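Local atomic coordinates of endo-beta-1,4-glucanase (cellulase B) (Bacillus halodurans, PDB entry 4V2X), a protein that probably hydrolyses beta-1,4-linked glucans, joining a family 5 glycoside hydrolase module to an immunoglobulin-like module and a family 46 carbohydrate-binding module. Residues P250-L255 and D302-T307. Residues are numbered along the deposited sequence; the frame is centred on the assembly and turned at random.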
loop_
_atom_site.group_PDB
_atom_site.type_symbol
_atom_site.label_atom_id
_atom_site.label_comp_id
_atom_site.label_asym_id
_atom_site.label_seq_id
_atom_site.Cartn_x
_atom_site.Cartn_y
_atom_site.Cartn_z
ATOM N N PRO A 250 8.070 -8.872 3.355
ATOM C CA PRO A 250 7.329 -7.724 2.829
ATOM C C PRO A 250 6.351 -8.105 1.719
ATOM O O PRO A 250 5.266 -7.546 1.648
ATOM C CB PRO A 250 8.432 -6.806 2.300
ATOM C CG PRO A 250 9.627 -7.159 3.107
ATOM C CD PRO A 250 9.524 -8.650 3.285
ATOM N N LEU A 251 6.735 -9.060 0.875
ATOM C CA LEU A 251 5.861 -9.511 -0.209
ATOM C C LEU A 251 4.672 -10.313 0.322
ATOM O O LEU A 251 3.554 -10.180 -0.176
ATOM C CB LEU A 251 6.650 -10.321 -1.240
ATOM C CG LEU A 251 7.810 -9.576 -1.902
ATOM C CD1 LEU A 251 8.543 -10.488 -2.874
ATOM C CD2 LEU A 251 7.326 -8.313 -2.583
ATOM N N LEU A 252 4.902 -11.132 1.342
ATOM C CA LEU A 252 3.809 -11.859 1.968
ATOM C C LEU A 252 2.843 -10.870 2.624
ATOM O O LEU A 252 1.623 -11.006 2.494
ATOM C CB LEU A 252 4.333 -12.842 3.012
ATOM C CG LEU A 252 5.214 -13.996 2.530
ATOM C CD1 LEU A 252 5.782 -14.725 3.742
ATOM C CD2 LEU A 252 4.452 -14.959 1.634
ATOM N N ASN A 253 3.396 -9.878 3.318
ATOM C CA ASN A 253 2.576 -8.847 3.952
ATOM C C ASN A 253 1.702 -8.118 2.946
ATOM O O ASN A 253 0.519 -7.881 3.204
ATOM C CB ASN A 253 3.440 -7.836 4.716
ATOM C CG ASN A 253 4.027 -8.412 5.993
ATOM O OD1 ASN A 253 3.607 -9.462 6.466
ATOM N ND2 ASN A 253 5.001 -7.719 6.560
ATOM N N ASN A 254 2.277 -7.752 1.807
ATOM C CA ASN A 254 1.514 -7.041 0.787
ATOM C C ASN A 254 0.366 -7.872 0.232
ATOM O O ASN A 254 -0.713 -7.341 -0.015
ATOM C CB ASN A 254 2.422 -6.536 -0.329
ATOM C CG ASN A 254 3.373 -5.448 0.143
ATOM O OD1 ASN A 254 3.143 -4.807 1.163
ATOM N ND2 ASN A 254 4.442 -5.241 -0.592
ATOM N N LEU A 255 0.587 -9.173 0.022
ATOM C CA LEU A 255 -0.495 -10.041 -0.443
ATOM C C LEU A 255 -1.564 -10.186 0.640
ATOM O O LEU A 255 -2.759 -10.222 0.344
ATOM C CB LEU A 255 0.026 -11.423 -0.845
ATOM C CG LEU A 255 -1.054 -12.447 -1.215
ATOM C CD1 LEU A 255 -1.908 -11.970 -2.385
ATOM C CD2 LEU A 255 -0.426 -13.798 -1.526
ATOM N N ASP A 302 7.891 -21.186 7.197
ATOM C CA ASP A 302 7.426 -20.639 8.473
ATOM C C ASP A 302 6.766 -19.279 8.238
ATOM O O ASP A 302 5.713 -19.003 8.798
ATOM C CB ASP A 302 8.564 -20.503 9.488
ATOM C CG ASP A 302 8.853 -21.799 10.241
ATOM O OD1 ASP A 302 8.095 -22.794 10.102
ATOM O OD2 ASP A 302 9.839 -21.812 11.005
ATOM N N ARG A 303 7.389 -18.426 7.420
ATOM C CA ARG A 303 6.808 -17.121 7.103
ATOM C C ARG A 303 5.440 -17.294 6.442
ATOM O O ARG A 303 4.464 -16.645 6.808
ATOM C CB ARG A 303 7.715 -16.305 6.177
ATOM C CG ARG A 303 9.013 -15.811 6.793
ATOM C CD ARG A 303 9.678 -14.762 5.910
ATOM N NE ARG A 303 10.073 -15.262 4.589
ATOM C CZ ARG A 303 11.258 -15.795 4.285
ATOM N NH1 ARG A 303 12.202 -15.944 5.210
ATOM N NH2 ARG A 303 11.507 -16.198 3.042
ATOM N N VAL A 304 5.380 -18.196 5.477
ATOM C CA VAL A 304 4.150 -18.461 4.752
ATOM C C VAL A 304 3.057 -18.972 5.703
ATOM O O VAL A 304 1.914 -18.524 5.647
ATOM C CB VAL A 304 4.395 -19.470 3.614
ATOM C CG1 VAL A 304 3.091 -19.928 2.984
ATOM C CG2 VAL A 304 5.299 -18.852 2.552
ATOM N N HIS A 305 3.422 -19.894 6.583
ATOM C CA HIS A 305 2.453 -20.454 7.512
ATOM C C HIS A 305 1.958 -19.389 8.497
ATOM O O HIS A 305 0.755 -19.244 8.715
ATOM C CB HIS A 305 3.039 -21.645 8.266
ATOM C CG HIS A 305 2.038 -22.321 9.146
ATOM N ND1 HIS A 305 1.214 -23.331 8.700
ATOM C CD2 HIS A 305 1.678 -22.076 10.425
ATOM C CE1 HIS A 305 0.415 -23.706 9.684
ATOM N NE2 HIS A 305 0.673 -22.956 10.740
ATOM N N HIS A 306 2.890 -18.643 9.081
ATOM C CA HIS A 306 2.554 -17.620 10.057
ATOM C C HIS A 306 1.687 -16.520 9.473
ATOM O O HIS A 306 0.732 -16.063 10.106
ATOM C CB HIS A 306 3.823 -17.011 10.651
ATOM C CG HIS A 306 3.550 -15.972 11.693
ATOM N ND1 HIS A 306 3.496 -14.628 11.405
ATOM C CD2 HIS A 306 3.291 -16.084 13.016
ATOM C CE1 HIS A 306 3.228 -13.953 12.509
ATOM N NE2 HIS A 306 3.097 -14.814 13.502
ATOM N N THR A 307 2.013 -16.100 8.261
ATOM C CA THR A 307 1.327 -14.975 7.645
ATOM C C THR A 307 -0.037 -15.352 7.059
ATOM O O THR A 307 -0.972 -14.532 7.078
ATOM C CB THR A 307 2.220 -14.336 6.564
ATOM O OG1 THR A 307 3.499 -14.037 7.132
ATOM C CG2 THR A 307 1.604 -13.056 6.029
#
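Leu-252 packs against Arg-303, Val-304 and Thr-307 in a buried, mainly apolar contact between two neighbouring outer helices of the family 5 (beta/alpha)8 barrel. Helix 249-262 follows barrel strand 238-241 and helix 291-309 follows strand 267-273. Their short segments run in roughly the same N-to-C direction, with axes 10.4 Å apart at closest and a crossing angle of -25°. Most of the bridging falls to the leucine, whose CG stands anti to its own carbonyl carbon (chi1 -64°) and carries both methyls to the partner helix. CD1 presses on Arg-303 CB at 3.5 Å, also lying 3.9 Å from Val-304 N, so this branch rests on the turn's backbone as well as on side chains. The other branch, CD2, meets Val-304 CG2 at 4.1 Å, the two side chains crossing at about a right angle. Beyond CB, the arginine chain bends at chi3 and its NE bonds to Thr-247 O, while Leu-252 CD1 borders the guanidinium edge near its plane. Thr-307 offers CG2 to Leu-252 CB and to Asn-253 OD1, each 4.1 Å away. Gln-249 NE2 donates to both Asn-253 OD1 and Thr-307 OG1, linking the helices through a polar side chain next to the apolar patch. Replacing Thr-307 by alanine would probably open a gap beside Leu-252 CB and cost Gln-249 one of its two acceptors. Arg-303 O accepts two bonds from Thr-307 on opposite faces of its carbonyl plane: one from the backbone N, the other from OG1 at 2.8 Å, tilted 31° from that plane.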